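PDB 5YS9: acyl-coenzyme A oxidase 3 from Yarrowia lipolytica, which oxidises acyl-CoA esters of various chain lengths to (2E)-enoyl-CoA with FAD as cofactor, passing the electrons to oxygen to give hydrogen peroxide in peroxisomal beta-oxidation. Local coordinates for residues E22-L27 / R326-R332; E30-F36 / R627-Y633. All blocks are in the same frame, centred on the assembly; numbering follows the deposited sequence.

Contact 1: residues E22-L27 / R326-R332. With FAD (flavin-adenine dinucleotide), chain D.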
loop_
_atom_site.group_PDB
_atom_site.type_symbol
_atom_site.label_atom_id
_atom_site.label_comp_id
_atom_site.label_asym_id
_atom_site.label_seq_id
_atom_site.Cartn_x
_atom_site.Cartn_y
_atom_site.Cartn_z
ATOM N N GLU A 22 29.234 13.077 4.962
ATOM C CA GLU A 22 28.459 14.022 5.749
ATOM C C GLU A 22 27.407 13.457 6.700
ATOM O O GLU A 22 27.225 13.977 7.777
ATOM C CB GLU A 22 27.853 15.120 4.889
ATOM C CG GLU A 22 27.736 16.420 5.641
ATOM C CD GLU A 22 26.403 17.087 5.480
ATOM O OE1 GLU A 22 25.814 16.991 4.404
ATOM O OE2 GLU A 22 25.951 17.719 6.432
ATOM N N PRO A 23 26.688 12.426 6.290
ATOM C CA PRO A 23 25.529 11.958 7.101
ATOM C C PRO A 23 25.694 11.782 8.640
ATOM O O PRO A 23 24.896 12.354 9.398
ATOM C CB PRO A 23 25.145 10.639 6.436
ATOM C CG PRO A 23 25.542 10.845 4.995
ATOM C CD PRO A 23 26.841 11.622 5.060
ATOM N N PRO A 24 26.734 11.047 9.112
ATOM C CA PRO A 24 26.861 10.956 10.583
ATOM C C PRO A 24 27.033 12.308 11.277
ATOM O O PRO A 24 26.563 12.479 12.393
ATOM C CB PRO A 24 28.099 10.080 10.795
ATOM C CG PRO A 24 28.887 10.235 9.559
ATOM C CD PRO A 24 27.876 10.400 8.430
ATOM N N LYS A 25 27.685 13.253 10.627
ATOM C CA LYS A 25 27.836 14.583 11.184
ATOM C C LYS A 25 26.487 15.333 11.203
ATOM O O LYS A 25 26.129 15.933 12.220
ATOM C CB LYS A 25 28.920 15.358 10.420
ATOM C CG LYS A 25 29.350 16.666 11.042
ATOM C CD LYS A 25 30.160 16.502 12.329
ATOM C CE LYS A 25 30.424 17.890 12.942
ATOM N NZ LYS A 25 31.282 17.866 14.163
ATOM N N ALA A 26 25.732 15.287 10.119
ATOM C CA ALA A 26 24.388 15.890 10.117
ATOM C C ALA A 26 23.490 15.342 11.227
ATOM O O ALA A 26 22.896 16.104 12.001
ATOM C CB ALA A 26 23.722 15.719 8.755
ATOM N N LEU A 27 23.419 14.016 11.351
ATOM C CA LEU A 27 22.541 13.444 12.369
ATOM C C LEU A 27 23.000 13.772 13.805
ATOM O O LEU A 27 22.183 13.986 14.690
ATOM C CB LEU A 27 22.337 11.955 12.141
ATOM C CG LEU A 27 21.250 11.293 13.006
ATOM C CD1 LEU A 27 19.892 11.939 12.788
ATOM C CD2 LEU A 27 21.165 9.815 12.685
ATOM N N ARG A 326 15.349 9.740 10.045
ATOM C CA ARG A 326 16.811 9.750 10.083
ATOM C C ARG A 326 17.389 9.921 8.701
ATOM O O ARG A 326 18.280 10.765 8.511
ATOM C CB ARG A 326 17.374 8.478 10.720
ATOM C CG ARG A 326 17.249 8.484 12.221
ATOM C CD ARG A 326 17.679 7.155 12.787
ATOM N NE ARG A 326 17.350 7.147 14.201
ATOM C CZ ARG A 326 17.581 6.156 15.068
ATOM N NH1 ARG A 326 18.119 5.012 14.675
ATOM N NH2 ARG A 326 17.211 6.324 16.345
ATOM N N TYR A 327 16.884 9.142 7.734
ATOM C CA TYR A 327 17.198 9.404 6.324
ATOM C C TYR A 327 16.966 10.855 5.971
ATOM O O TYR A 327 17.839 11.525 5.447
ATOM C CB TYR A 327 16.354 8.560 5.375
ATOM C CG TYR A 327 16.778 8.660 3.930
ATOM C CD1 TYR A 327 18.035 8.248 3.531
ATOM C CD2 TYR A 327 15.930 9.135 2.979
ATOM C CE1 TYR A 327 18.452 8.362 2.227
ATOM C CE2 TYR A 327 16.335 9.255 1.668
ATOM C CZ TYR A 327 17.605 8.853 1.290
ATOM O OH TYR A 327 18.005 8.921 -0.035
ATOM N N ALA A 328 15.793 11.365 6.287
ATOM C CA ALA A 328 15.493 12.751 5.960
ATOM C C ALA A 328 16.504 13.789 6.518
ATOM O O ALA A 328 16.701 14.847 5.898
ATOM C CB ALA A 328 14.092 13.062 6.436
ATOM N N CYS A 329 17.100 13.507 7.680
ATOM C CA CYS A 329 17.982 14.475 8.352
ATOM C C CYS A 329 19.332 14.585 7.679
ATOM O O CYS A 329 20.037 15.600 7.844
ATOM C CB CYS A 329 18.158 14.145 9.836
ATOM S SG CYS A 329 16.606 14.347 10.799
ATOM N N VAL A 330 19.682 13.543 6.940
ATOM C CA VAL A 330 20.941 13.496 6.234
ATOM C C VAL A 330 20.857 13.595 4.721
ATOM O O VAL A 330 21.850 13.853 4.086
ATOM C CB VAL A 330 21.757 12.249 6.618
ATOM C CG1 VAL A 330 21.713 12.031 8.109
ATOM C CG2 VAL A 330 21.282 11.022 5.878
ATOM N N ARG A 331 19.682 13.403 4.142
ATOM C CA ARG A 331 19.592 13.343 2.693
ATOM C C ARG A 331 19.410 14.702 2.059
ATOM O O ARG A 331 18.478 15.400 2.354
ATOM C CB ARG A 331 18.477 12.407 2.256
ATOM C CG ARG A 331 18.143 12.486 0.778
ATOM C CD ARG A 331 19.174 11.815 -0.098
ATOM N NE ARG A 331 18.715 11.736 -1.471
ATOM C CZ ARG A 331 19.222 10.936 -2.392
ATOM N NH1 ARG A 331 20.220 10.141 -2.098
ATOM N NH2 ARG A 331 18.720 10.933 -3.605
ATOM N N ARG A 332 20.307 15.058 1.159
ATOM C CA ARG A 332 20.236 16.343 0.516
ATOM C C ARG A 332 19.843 16.157 -0.931
ATOM O O ARG A 332 20.450 15.387 -1.637
ATOM C CB ARG A 332 21.591 17.037 0.574
ATOM C CG ARG A 332 22.023 17.531 1.933
ATOM C CD ARG A 332 23.314 18.323 1.816
ATOM N NE ARG A 332 23.894 18.677 3.107
ATOM C CZ ARG A 332 23.689 19.827 3.727
ATOM N NH1 ARG A 332 22.913 20.741 3.188
ATOM N NH2 ARG A 332 24.257 20.055 4.887
HETATM P PA FAD D . 15.377 11.777 -4.043
HETATM O O1A FAD D . 15.351 12.488 -5.342
HETATM O O2A FAD D . 16.397 12.098 -3.021
HETATM O O5B FAD D . 14.006 11.913 -3.279
HETATM C C5B FAD D . 13.885 11.191 -2.063
HETATM C C4B FAD D . 12.694 11.719 -1.310
HETATM O O4B FAD D . 12.912 13.093 -1.019
HETATM C C3B FAD D . 11.489 11.637 -2.212
HETATM O O3B FAD D . 10.374 11.156 -1.488
HETATM C C2B FAD D . 11.209 13.054 -2.604
HETATM O O2B FAD D . 9.805 13.252 -2.724
HETATM C C1B FAD D . 11.827 13.866 -1.490
HETATM N N9A FAD D . 12.308 15.086 -2.137
HETATM C C8A FAD D . 13.382 15.179 -2.926
HETATM N N7A FAD D . 13.518 16.438 -3.380
HETATM C C5A FAD D . 12.509 17.167 -2.890
HETATM C C6A FAD D . 12.056 18.565 -2.983
HETATM N N6A FAD D . 12.724 19.479 -3.707
HETATM N N1A FAD D . 10.948 18.899 -2.312
HETATM C C2A FAD D . 10.272 18.006 -1.584
HETATM N N3A FAD D . 10.618 16.725 -1.453
HETATM C C4A FAD D . 11.708 16.261 -2.076
HETATM N N1 FAD D . 17.883 4.955 -12.520
HETATM C C2 FAD D . 18.549 4.816 -13.674
HETATM O O2 FAD D . 19.226 5.756 -14.072
HETATM N N3 FAD D . 18.499 3.718 -14.415
HETATM C C4 FAD D . 17.788 2.672 -14.058
HETATM O O4 FAD D . 17.769 1.675 -14.763
HETATM C C4X FAD D . 17.028 2.730 -12.808
HETATM N N5 FAD D . 16.285 1.704 -12.393
HETATM C C5X FAD D . 15.612 1.778 -11.243
HETATM C C6 FAD D . 14.876 0.686 -10.840
HETATM C C7 FAD D . 14.177 0.735 -9.661
HETATM C C7M FAD D . 13.367 -0.447 -9.233
HETATM C C8 FAD D . 14.228 1.956 -8.833
HETATM C C8M FAD D . 13.469 2.021 -7.548
HETATM C C9 FAD D . 14.959 3.049 -9.237
HETATM C C9A FAD D . 15.665 3.003 -10.416
HETATM N N10 FAD D . 16.421 4.105 -10.843
HETATM C C10 FAD D . 17.121 3.974 -12.036
HETATM C "C1'" FAD D . 16.528 5.341 -10.066
HETATM C "C2'" FAD D . 15.229 6.140 -9.937
HETATM O "O2'" FAD D . 15.009 6.914 -11.110
HETATM C "C3'" FAD D . 15.279 7.050 -8.709
HETATM O "O3'" FAD D . 14.961 6.262 -7.581
HETATM C "C4'" FAD D . 14.307 8.219 -8.724
HETATM O "O4'" FAD D . 14.252 8.747 -10.040
HETATM C "C5'" FAD D . 14.756 9.367 -7.833
HETATM O "O5'" FAD D . 14.529 9.181 -6.445
HETATM P P FAD D . 15.742 9.309 -5.419
HETATM O O1P FAD D . 16.009 7.990 -4.802
HETATM O O2P FAD D . 16.843 10.008 -6.111
HETATM O O3P FAD D . 15.219 10.198 -4.216
#
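Arg-332 leaves its backbone with CG opposite the carbonyl carbon (chi1 -71°) and runs straight from CG to NE, which carries its guanidinium out to Glu-22. The Glu-22 chain bends at chi2 (-134°) and turns its carboxylate to meet it. The grip is side-on. NE donates to OE1 of Glu-22 over 2.9 Å, and NH2 of Arg-332 reaches OE2 of Glu-22 at 3.3 Å. Both bonds are nearly straight. They come on the syn side of each oxygen but out of the carboxylate plane, the two groups turned 33° apart. Arg-332 NH1 has a further partner in the carbonyl oxygen of Glu-342.

Next to this ion pair the contact is apolar. Val-330 points toward helix 23-31 and packs on it. Its CB lies 3.8 Å from CB of Pro-23, and its CG1 sits 3.4 Å from O of Pro-23. CB of Leu-27 touches the same CG1. The two methyls of Leu-27 divide their work: CD1 packs on CB of Cys-329 at 4.1 Å, and CD2 on CG of Arg-326, whose charged end goes to Asp-635.

Arg-331, between Val-330 and Arg-332, faces the other way. Its NE and NH2 both bind O2A of FAD, NH2 at 2.7 Å, and its NH1 bonds to Leu-165 O of the second subunit. The last turn of helix 300-330 and the residues after it meet helix 23-31 on one side and a cofactor phosphate on the other. This is part of the FAD pyrophosphate site between two subunits, characteristic of the acyl-CoA oxidase and dehydrogenase fold.

Contact 2: residues E30-F36 / R627-Y633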
loop_
_atom_site.group_PDB
_atom_site.type_symbol
_atom_site.label_atom_id
_atom_site.label_comp_id
_atom_site.label_asym_id
_atom_site.label_seq_id
_atom_site.Cartn_x
_atom_site.Cartn_y
_atom_site.Cartn_z
ATOM N N GLU A 30 21.628 17.166 14.642
ATOM C CA GLU A 30 20.240 17.088 15.069
ATOM C C GLU A 30 20.073 16.689 16.516
ATOM O O GLU A 30 19.225 17.198 17.207
ATOM C CB GLU A 30 19.459 16.143 14.176
ATOM C CG GLU A 30 19.501 16.533 12.723
ATOM C CD GLU A 30 18.604 17.698 12.410
ATOM O OE1 GLU A 30 18.097 18.334 13.337
ATOM O OE2 GLU A 30 18.410 17.969 11.228
ATOM N N ARG A 31 20.896 15.758 16.954
ATOM C CA ARG A 31 20.874 15.282 18.320
ATOM C C ARG A 31 21.217 16.420 19.265
ATOM O O ARG A 31 20.690 16.525 20.359
ATOM C CB ARG A 31 21.801 14.086 18.493
ATOM C CG ARG A 31 21.056 12.783 18.668
ATOM C CD ARG A 31 21.886 11.566 18.328
ATOM N NE ARG A 31 21.035 10.463 17.919
ATOM C CZ ARG A 31 21.273 9.650 16.903
ATOM N NH1 ARG A 31 20.415 8.697 16.626
ATOM N NH2 ARG A 31 22.358 9.789 16.177
ATOM N N ALA A 32 22.107 17.279 18.806
ATOM C CA ALA A 32 22.580 18.425 19.551
ATOM C C ALA A 32 21.484 19.439 19.894
ATOM O O ALA A 32 21.640 20.212 20.815
ATOM C CB ALA A 32 23.710 19.099 18.796
ATOM N N LYS A 33 20.411 19.469 19.123
ATOM C CA LYS A 33 19.281 20.420 19.364
ATOM C C LYS A 33 18.302 19.996 20.468
ATOM O O LYS A 33 17.560 20.797 21.004
ATOM C CB LYS A 33 18.464 20.603 18.077
ATOM C CG LYS A 33 19.321 21.049 16.913
ATOM C CD LYS A 33 18.558 20.992 15.619
ATOM C CE LYS A 33 19.353 21.638 14.506
ATOM N NZ LYS A 33 18.549 21.490 13.270
ATOM N N VAL A 34 18.285 18.714 20.777
ATOM C CA VAL A 34 17.246 18.124 21.599
ATOM C C VAL A 34 17.183 18.807 22.968
ATOM O O VAL A 34 18.192 18.930 23.624
ATOM C CB VAL A 34 17.506 16.607 21.686
ATOM C CG1 VAL A 34 16.825 15.953 22.879
ATOM C CG2 VAL A 34 17.063 15.965 20.379
ATOM N N LYS A 35 15.998 19.250 23.391
ATOM C CA LYS A 35 15.874 20.058 24.631
ATOM C C LYS A 35 15.417 19.300 25.838
ATOM O O LYS A 35 15.511 19.795 26.933
ATOM C CB LYS A 35 14.949 21.244 24.416
ATOM C CG LYS A 35 15.679 22.423 23.790
ATOM C CD LYS A 35 14.776 23.181 22.829
ATOM C CE LYS A 35 14.821 24.669 23.059
ATOM N NZ LYS A 35 14.061 25.295 21.951
ATOM N N PHE A 36 14.974 18.074 25.646
ATOM C CA PHE A 36 14.494 17.241 26.733
ATOM C C PHE A 36 15.416 16.047 26.890
ATOM O O PHE A 36 16.140 15.687 25.967
ATOM C CB PHE A 36 13.046 16.792 26.492
ATOM C CG PHE A 36 12.804 16.155 25.149
ATOM C CD1 PHE A 36 12.937 14.798 24.979
ATOM C CD2 PHE A 36 12.384 16.925 24.068
ATOM C CE1 PHE A 36 12.669 14.210 23.750
ATOM C CE2 PHE A 36 12.141 16.346 22.836
ATOM C CZ PHE A 36 12.284 14.985 22.669
ATOM N N ARG A 627 9.913 19.510 13.930
ATOM C CA ARG A 627 11.137 19.280 13.200
ATOM C C ARG A 627 12.417 19.575 13.953
ATOM O O ARG A 627 13.398 18.857 13.791
ATOM C CB ARG A 627 11.136 20.082 11.921
ATOM C CG ARG A 627 12.404 19.874 11.101
ATOM C CD ARG A 627 13.394 20.998 11.320
ATOM N NE ARG A 627 14.630 20.834 10.593
ATOM C CZ ARG A 627 15.635 20.057 10.992
ATOM N NH1 ARG A 627 16.742 20.017 10.274
ATOM N NH2 ARG A 627 15.546 19.315 12.109
ATOM N N ASP A 628 12.420 20.610 14.773
ATOM C CA ASP A 628 13.610 20.997 15.503
ATOM C C ASP A 628 14.048 19.895 16.446
ATOM O O ASP A 628 15.222 19.674 16.642
ATOM C CB ASP A 628 13.371 22.289 16.268
ATOM C CG ASP A 628 14.634 22.865 16.843
ATOM O OD1 ASP A 628 15.499 23.275 16.066
ATOM O OD2 ASP A 628 14.772 22.912 18.069
ATOM N N GLN A 629 13.081 19.222 17.040
ATOM C CA GLN A 629 13.328 18.216 18.050
ATOM C C GLN A 629 13.235 16.792 17.533
ATOM O O GLN A 629 13.111 15.869 18.306
ATOM C CB GLN A 629 12.372 18.398 19.228
ATOM C CG GLN A 629 12.505 19.716 19.965
ATOM C CD GLN A 629 13.797 19.843 20.728
ATOM O OE1 GLN A 629 14.071 19.091 21.642
ATOM N NE2 GLN A 629 14.593 20.804 20.354
ATOM N N VAL A 630 13.292 16.610 16.226
ATOM C CA VAL A 630 12.951 15.336 15.613
ATOM C C VAL A 630 13.799 14.159 16.080
ATOM O O VAL A 630 13.295 13.069 16.241
ATOM C CB VAL A 630 13.019 15.425 14.084
ATOM C CG1 VAL A 630 14.431 15.709 13.638
ATOM C CG2 VAL A 630 12.506 14.151 13.450
ATOM N N ALA A 631 15.082 14.381 16.286
ATOM C CA ALA A 631 15.960 13.343 16.775
ATOM C C ALA A 631 15.557 12.861 18.154
ATOM O O ALA A 631 15.690 11.702 18.449
ATOM C CB ALA A 631 17.391 13.819 16.774
ATOM N N GLY A 632 15.121 13.767 19.018
ATOM C CA GLY A 632 14.613 13.370 20.314
ATOM C C GLY A 632 13.349 12.535 20.302
ATOM O O GLY A 632 13.269 11.523 20.964
ATOM N N TYR A 633 12.372 12.933 19.506
ATOM C CA TYR A 633 11.145 12.166 19.406
ATOM C C TYR A 633 11.397 10.717 18.911
ATOM O O TYR A 633 10.765 9.778 19.402
ATOM C CB TYR A 633 10.193 12.846 18.446
ATOM C CG TYR A 633 9.606 14.173 18.885
ATOM C CD1 TYR A 633 8.818 14.261 20.022
ATOM C CD2 TYR A 633 9.760 15.318 18.105
ATOM C CE1 TYR A 633 8.221 15.460 20.405
ATOM C CE2 TYR A 633 9.167 16.504 18.469
ATOM C CZ TYR A 633 8.405 16.562 19.636
ATOM O OH TYR A 633 7.813 17.721 20.008
HETATM O O HOH W 1 16.238 23.102 12.976
HETATM O O HOH W 2 17.067 23.370 19.754
#
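Glu-30 OE1 is gripped by two cations, Arg-627 NH2 at 3.0 Å and Lys-33 NZ at 3.2 Å. They reach it from opposite faces of the carboxylate plane. The other oxygen, OE2 of Glu-30, takes NH1 of Arg-627 at 2.8 Å through its syn lone pair. The guanidinium thus meets the carboxylate end-on, with the two planes 40° apart. Asp-347 is a second acidic partner of Arg-627. With an alanine at Glu-30, Lys-33 would probably lose its carboxylate mate and face the nearby Arg-627 charge, though Arg-627 would keep Asp-347.

Water 1 bridges Lys-33 NZ to Asp-628 OD1, and water 2 joins Lys-33 O to Asp-628 OD2.

Gln-629 clasps the loop that follows helix 23-31, its chain bent at chi2 (-69°) to turn the amide toward residues 33-35. Its OE1 accepts from Lys-35 N at 2.6 Å, in the carbonyl plane and on a lone pair. Its NE2 donates to Lys-33 O at 3.0 Å and also to Asp-628 OD2. Three bonds fix the rotation of this amide.

Beyond it, CG2 of Val-34 presses on N of Gly-632. The ring of Phe-36 brings its CZ to 3.6 Å from C of Gly-632, edge first. A Glu-Lys-Arg salt-bridge network and the Gln-629 amide bonds thus join the type I turn of residues 31-34 to the break between helices 609-628 and 630-635, where Gln-629 is the N-cap of the second helix.

Both contacts use helix 23-31. Contact 1 takes its first part and sets it across the end of helix 300-330. Contact 2 takes its last residues and the following loop, and sets them against the C-terminal helical region. Their centres are 13 Å apart, and they meet where Cys-329 packs on Glu-30 and Val-630. Contact 1 is buried and mainly apolar, with one ion pair at its side and a cofactor arginine at its back. Contact 2 is only partly buried and mixes a three-residue salt-bridge network, glutamine amide bonds and water bridges with a small apolar patch. Together they tie the N-terminal helix to two regions distant in sequence, but only contact 1 touches FAD.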